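Local coordinates for protein transcription factor TAU subunit SFC1 (Schizosaccharomyces pombe, PDB 4BJI) that provides a DNA-binding domain to TFIIIC, the general transcription factor whose tauA part binds boxA promoter DNA of tRNA genes for RNA polymerase III, at residues S21-R26 with L78-T83; G85-T90 with S102-Y107. All blocks are in the same frame, centred on the assembly; numbering follows the deposited sequence. Where two conformers were deposited one is given.

Both contacts lie in the helix-turn-helix family region of the Sfc1 DNA-binding domain, and their centres are 14 Å apart. Contact 1 lays the loop 21-26 over Tyr80 of strand 79-82; contact 2 sets the turn 85-90, which follows that strand, against segment 102-107, whose residues 102-106 form a 3-10 turn. They meet at Trp82, in the strand ladder between 79-82 and 90-93: Trp82 O lies 3.0 Å from Asp89 N and Trp82 N 3.1 Å from Thr90 O, both probable hydrogen bonds. Trp82 CB also packs on Phe87 O. Contact 2 is nearer the middle of the chain, its centre about 7 Å from the chain centre against about 15 Å for contact 1.

Contact 1 of 2, residues S21-R26 with L78-T83; sequences SVPTCR and LSYLWT
Pro23 lies across the phenol ring of Tyr80, and Val22 covers the hydroxyl end of the same side chain. Together these three residues make most of the contact. The proline CD sits almost directly above the ring, 3.6 Å from the centroid of Tyr80 and only 11° off the ring normal, a CH-pi contact over the face. Beside it, Pro23 CG reaches back to the root of the side chain and packs 3.6 Å from Tyr80 CB. The side chains cross at about a right angle; with CD over the centre and CG near CB, the proline spans the ring from centre to stem.

Val22 takes over where the proline stops. Its CB is 3.6 Å from Tyr80 CZ, and CG1 comes within 3.3 Å of Tyr80 OH. Val22 CG1 stands anti to the carbonyl carbon (chi1 -56°), and this turn carries the methyl past the hydroxyl toward the indole, where it makes a looser contact, 4.4 Å from Trp82 CH2.

Tyr80 is held at its far end as well. With CG placed between its own backbone N and carbonyl carbon (chi1 63°), the ring stands up from the strand into the loop, and the hydroxyl of this buried tyrosine is hydrogen-bonded to the backbone O of Tyr96. Within the strand, Tyr80 CE2 lies 3.3 Å above the plane of the Trp82 indole, near its rim, while Trp82 CZ2 lies in plane at the tyrosine edge; Trp82 NE1 is hydrogen-bonded to Thr92 OG1. A backbone hydrogen bond between Pro23 and Gly95 also ties down the loop.

Residues 21-26, in the loop between strand 14-15 and helix 35-50, thus cover Tyr80 and brush Trp82; the order of helices and strands is consistent with a winged helix.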
loop_
_atom_site.group_PDB
_atom_site.type_symbol
_atom_site.label_atom_id
_atom_site.label_comp_id
_atom_site.label_asym_id
_atom_site.label_seq_id
_atom_site.Cartn_x
_atom_site.Cartn_y
_atom_site.Cartn_z
ATOM N N SER A 21 6.193 -19.569 -4.338
ATOM C CA SER A 21 7.391 -18.815 -3.997
ATOM C C SER A 21 7.327 -17.475 -4.712
ATOM O O SER A 21 6.974 -17.419 -5.892
ATOM C CB SER A 21 8.642 -19.573 -4.450
ATOM O OG SER A 21 8.668 -20.885 -3.919
ATOM N N VAL A 22 7.666 -16.397 -4.021
ATOM C CA VAL A 22 7.686 -15.092 -4.671
ATOM C C VAL A 22 8.871 -14.966 -5.647
ATOM O O VAL A 22 9.917 -15.599 -5.502
ATOM C CB VAL A 22 7.696 -13.920 -3.667
ATOM C CG1 VAL A 22 6.511 -14.032 -2.739
ATOM C CG2 VAL A 22 9.013 -13.884 -2.899
ATOM N N PRO A 23 8.717 -14.102 -6.654
ATOM C CA PRO A 23 9.780 -13.889 -7.624
ATOM C C PRO A 23 11.103 -13.450 -6.980
ATOM O O PRO A 23 11.093 -12.609 -6.074
ATOM C CB PRO A 23 9.215 -12.752 -8.485
ATOM C CG PRO A 23 7.746 -12.899 -8.387
ATOM C CD PRO A 23 7.508 -13.311 -6.955
ATOM N N THR A 24 12.228 -13.989 -7.469
ATOM C CA THR A 24 13.560 -13.670 -6.931
ATOM C C THR A 24 14.455 -12.900 -7.922
ATOM O O THR A 24 15.488 -12.360 -7.527
ATOM C CB THR A 24 14.316 -14.926 -6.480
ATOM O OG1 THR A 24 14.392 -15.854 -7.567
ATOM C CG2 THR A 24 13.591 -15.581 -5.323
ATOM N N CYS A 25 13.999 -12.789 -9.163
ATOM C CA CYS A 25 14.731 -12.035 -10.183
ATOM C C CYS A 25 13.780 -11.517 -11.267
ATOM O O CYS A 25 12.612 -11.943 -11.356
ATOM C CB CYS A 25 15.836 -12.895 -10.798
ATOM S SG CYS A 25 15.215 -14.269 -11.728
ATOM N N ARG A 26 14.283 -10.613 -12.098
ATOM C CA ARG A 26 13.470 -9.986 -13.130
ATOM C C ARG A 26 13.060 -10.939 -14.266
ATOM O O ARG A 26 13.670 -11.996 -14.483
ATOM C CB ARG A 26 14.190 -8.760 -13.691
ATOM C CG ARG A 26 15.278 -9.094 -14.692
ATOM C CD ARG A 26 16.191 -7.921 -14.892
ATOM N NE ARG A 26 16.944 -8.047 -16.137
ATOM C CZ ARG A 26 18.076 -7.398 -16.381
ATOM N NH1 ARG A 26 18.604 -6.612 -15.453
ATOM N NH2 ARG A 26 18.688 -7.555 -17.544
ATOM N N LEU A 78 13.431 -4.462 -10.309
ATOM C CA LEU A 78 13.701 -4.601 -8.885
ATOM C C LEU A 78 12.607 -5.279 -8.077
ATOM O O LEU A 78 12.851 -5.636 -6.935
ATOM C CB LEU A 78 13.914 -3.226 -8.252
ATOM C CG LEU A 78 15.055 -2.398 -8.807
ATOM C CD1 LEU A 78 15.029 -1.042 -8.168
ATOM C CD2 LEU A 78 16.397 -3.091 -8.594
ATOM N N SER A 79 11.411 -5.399 -8.630
ATOM C CA SER A 79 10.238 -5.739 -7.835
ATOM C C SER A 79 9.208 -6.497 -8.650
ATOM O O SER A 79 9.250 -6.458 -9.886
ATOM C CB SER A 79 9.608 -4.466 -7.250
ATOM O OG SER A 79 9.040 -3.644 -8.265
ATOM N N TYR A 80 8.284 -7.146 -7.945
ATOM C CA TYR A 80 7.121 -7.802 -8.534
ATOM C C TYR A 80 5.857 -7.148 -7.955
ATOM O O TYR A 80 5.932 -6.437 -6.945
ATOM C CB TYR A 80 7.156 -9.320 -8.249
ATOM C CG TYR A 80 7.085 -9.706 -6.787
ATOM C CD1 TYR A 80 8.223 -9.741 -5.980
ATOM C CD2 TYR A 80 5.875 -10.018 -6.198
ATOM C CE1 TYR A 80 8.138 -10.098 -4.623
ATOM C CE2 TYR A 80 5.777 -10.345 -4.860
ATOM C CZ TYR A 80 6.901 -10.410 -4.081
ATOM O OH TYR A 80 6.765 -10.727 -2.744
ATOM N N LEU A 81 4.701 -7.384 -8.549
ATOM C CA LEU A 81 3.482 -6.661 -8.240
ATOM C C LEU A 81 2.360 -7.586 -7.795
ATOM O O LEU A 81 2.026 -8.533 -8.506
ATOM C CB LEU A 81 3.014 -5.913 -9.491
ATOM C CG LEU A 81 1.667 -5.206 -9.440
ATOM C CD1 LEU A 81 1.611 -4.108 -8.416
ATOM C CD2 LEU A 81 1.308 -4.639 -10.839
ATOM N N TRP A 82 1.786 -7.337 -6.632
ATOM C CA TRP A 82 0.608 -8.095 -6.185
ATOM C C TRP A 82 -0.645 -7.608 -6.889
ATOM O O TRP A 82 -0.889 -6.398 -6.937
ATOM C CB TRP A 82 0.408 -7.907 -4.684
ATOM C CG TRP A 82 1.531 -8.460 -3.867
ATOM C CD1 TRP A 82 2.631 -7.792 -3.443
ATOM C CD2 TRP A 82 1.686 -9.811 -3.394
ATOM N NE1 TRP A 82 3.452 -8.618 -2.720
ATOM C CE2 TRP A 82 2.899 -9.875 -2.685
ATOM C CE3 TRP A 82 0.914 -10.977 -3.511
ATOM C CZ2 TRP A 82 3.366 -11.061 -2.109
ATOM C CZ3 TRP A 82 1.368 -12.136 -2.932
ATOM C CH2 TRP A 82 2.589 -12.180 -2.255
ATOM N N THR A 83 -1.454 -8.509 -7.433
ATOM C CA THR A 83 -2.685 -8.005 -8.072
ATOM C C THR A 83 -3.942 -8.249 -7.273
ATOM O O THR A 83 -5.018 -7.870 -7.706
ATOM C CB THR A 83 -2.830 -8.520 -9.468
ATOM O OG1 THR A 83 -2.626 -9.914 -9.431
ATOM C CG2 THR A 83 -1.762 -7.858 -10.343
#

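Contact 2 of 2, residues G85-T90 with S102-Y107; sequences GPFRDT and SNAAAY
The phenyl ring of Phe87 pushes its outer edge against the backbone and methyl group of Ala104. Phe87 CE1 comes to 3.4 Å from Ala104 O, which lies in the plane of the ring at its edge, so the carbonyl faces the slightly positive rim. That oxygen also accepts the backbone N-H of Tyr107, at 2.9 Å, within the 3-10 turn. Next to it, Phe87 CZ touches Ala104 CB at 4.1 Å, the apolar part of the meeting.

Further round the rim, Phe87 CD1 is 4.0 Å from Tyr107 O, a second carbonyl oxygen at the ring's edge, near its plane, hydrogen-bonded to Gln141 NE2. With CG anti to the carbonyl carbon (chi1 -54°), the ring is swung across to the 3-10 segment. Cutting Phe87 back to an alanine is likely to leave Ala104 O and CB without their aromatic neighbour and open a gap between the turn and the 3-10 segment.

Two overlapping turns shape this backbone, type I from Gly85 to Arg88 and type II from Phe87 to Thr90. Phe87 O closes the second by accepting Thr90 N and takes another bond from Thr90 OG1 at 2.7 Å, in the carbonyl plane on a lone pair, which fixes the threonine side chain. Arg88 makes a cation-pi interaction with Phe111 and, through NE, a salt bridge with Asp89 OD2.

The turn 85-90 thus joins strand 79-82 to strand 90-93 and bears on the 3-10 segment that leads into strand 109-111, with Thr90 and Tyr107 both resting on Val53 of the edge strand 53-55.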
loop_
_atom_site.group_PDB
_atom_site.type_symbol
_atom_site.label_atom_id
_atom_site.label_comp_id
_atom_site.label_asym_id
_atom_site.label_seq_id
_atom_site.Cartn_x
_atom_site.Cartn_y
_atom_site.Cartn_z
ATOM N N GLY A 85 -5.254 -9.421 -2.805
ATOM C CA GLY A 85 -4.853 -9.769 -1.459
ATOM C C GLY A 85 -4.447 -8.550 -0.632
ATOM O O GLY A 85 -4.613 -7.388 -1.076
ATOM N N PRO A 86 -3.906 -8.788 0.556
ATOM C CA PRO A 86 -3.614 -7.707 1.504
ATOM C C PRO A 86 -2.480 -6.804 1.061
ATOM O O PRO A 86 -2.313 -5.728 1.679
ATOM C CB PRO A 86 -3.271 -8.444 2.809
ATOM C CG PRO A 86 -2.828 -9.801 2.377
ATOM C CD PRO A 86 -3.644 -10.117 1.123
ATOM N N PHE A 87 -1.698 -7.221 0.056
ATOM C CA PHE A 87 -0.649 -6.397 -0.531
ATOM C C PHE A 87 -0.988 -5.943 -1.953
ATOM O O PHE A 87 -0.118 -5.501 -2.699
ATOM C CB PHE A 87 0.718 -7.082 -0.451
ATOM C CG PHE A 87 1.065 -7.495 0.956
ATOM C CD1 PHE A 87 1.609 -6.575 1.854
ATOM C CD2 PHE A 87 0.818 -8.773 1.401
ATOM C CE1 PHE A 87 1.849 -6.932 3.176
ATOM C CE2 PHE A 87 1.087 -9.115 2.740
ATOM C CZ PHE A 87 1.596 -8.186 3.605
ATOM N N ARG A 88 -2.272 -6.018 -2.327
ATOM C CA ARG A 88 -2.721 -5.595 -3.664
ATOM C C ARG A 88 -2.178 -4.222 -4.020
ATOM O O ARG A 88 -2.221 -3.300 -3.225
ATOM C CB ARG A 88 -4.246 -5.597 -3.715
ATOM C CG ARG A 88 -4.849 -5.134 -5.001
ATOM C CD ARG A 88 -6.344 -4.837 -4.811
ATOM N NE ARG A 88 -6.978 -4.429 -6.059
ATOM C CZ ARG A 88 -8.276 -4.211 -6.153
ATOM N NH1 ARG A 88 -9.025 -4.386 -5.078
ATOM N NH2 ARG A 88 -8.819 -3.839 -7.305
ATOM N N ASP A 89 -1.725 -4.118 -5.242
ATOM C CA ASP A 89 -1.285 -2.842 -5.825
ATOM C C ASP A 89 -0.004 -2.314 -5.167
ATOM O O ASP A 89 0.312 -1.102 -5.249
ATOM C CB ASP A 89 -2.408 -1.792 -5.774
ATOM C CG ASP A 89 -3.564 -2.161 -6.659
ATOM O OD1 ASP A 89 -3.318 -2.651 -7.769
ATOM O OD2 ASP A 89 -4.713 -2.035 -6.193
ATOM N N THR A 90 0.778 -3.212 -4.550
ATOM C CA THR A 90 2.114 -2.887 -4.104
ATOM C C THR A 90 3.164 -3.633 -4.889
ATOM O O THR A 90 2.954 -4.793 -5.301
ATOM C CB THR A 90 2.375 -3.139 -2.594
ATOM O OG1 THR A 90 2.412 -4.548 -2.293
ATOM C CG2 THR A 90 1.319 -2.451 -1.747
ATOM N N SER A 102 5.833 -11.134 9.754
ATOM C CA SER A 102 4.743 -10.345 10.328
ATOM C C SER A 102 5.059 -8.851 10.416
ATOM O O SER A 102 4.146 -8.043 10.550
ATOM C CB SER A 102 4.296 -10.872 11.660
ATOM O OG SER A 102 5.354 -10.783 12.579
ATOM N N ASN A 103 6.333 -8.480 10.316
ATOM C CA ASN A 103 6.629 -7.043 10.241
ATOM C C ASN A 103 5.990 -6.400 9.019
ATOM O O ASN A 103 5.786 -5.168 9.000
ATOM C CB ASN A 103 8.133 -6.754 10.213
ATOM C CG ASN A 103 8.806 -7.083 11.508
ATOM O OD1 ASN A 103 8.211 -6.980 12.582
ATOM N ND2 ASN A 103 10.061 -7.507 11.417
ATOM N N ALA A 104 5.670 -7.200 7.991
ATOM C CA ALA A 104 5.028 -6.679 6.800
ATOM C C ALA A 104 3.579 -6.253 7.008
ATOM O O ALA A 104 2.983 -5.663 6.104
ATOM C CB ALA A 104 5.126 -7.680 5.678
ATOM N N ALA A 105 3.007 -6.496 8.194
ATOM C CA ALA A 105 1.731 -5.902 8.528
ATOM C C ALA A 105 1.757 -4.389 8.315
ATOM O O ALA A 105 0.737 -3.805 7.935
ATOM C CB ALA A 105 1.390 -6.207 9.999
ATOM N N ALA A 106 2.902 -3.764 8.514
ATOM C CA ALA A 106 3.020 -2.321 8.346
ATOM C C ALA A 106 2.896 -1.852 6.881
ATOM O O ALA A 106 2.707 -0.673 6.609
ATOM C CB ALA A 106 4.359 -1.869 8.892
ATOM N N TYR A 107 3.027 -2.783 5.928
ATOM C CA TYR A 107 3.059 -2.454 4.515
ATOM C C TYR A 107 1.789 -2.884 3.791
ATOM O O TYR A 107 1.660 -2.662 2.585
ATOM C CB TYR A 107 4.275 -3.087 3.822
ATOM C CG TYR A 107 5.570 -2.763 4.510
ATOM C CD1 TYR A 107 5.860 -1.464 4.864
ATOM C CD2 TYR A 107 6.442 -3.770 4.872
ATOM C CE1 TYR A 107 7.046 -1.160 5.538
ATOM C CE2 TYR A 107 7.613 -3.485 5.531
ATOM C CZ TYR A 107 7.884 -2.196 5.862
ATOM O OH TYR A 107 9.092 -1.962 6.532
#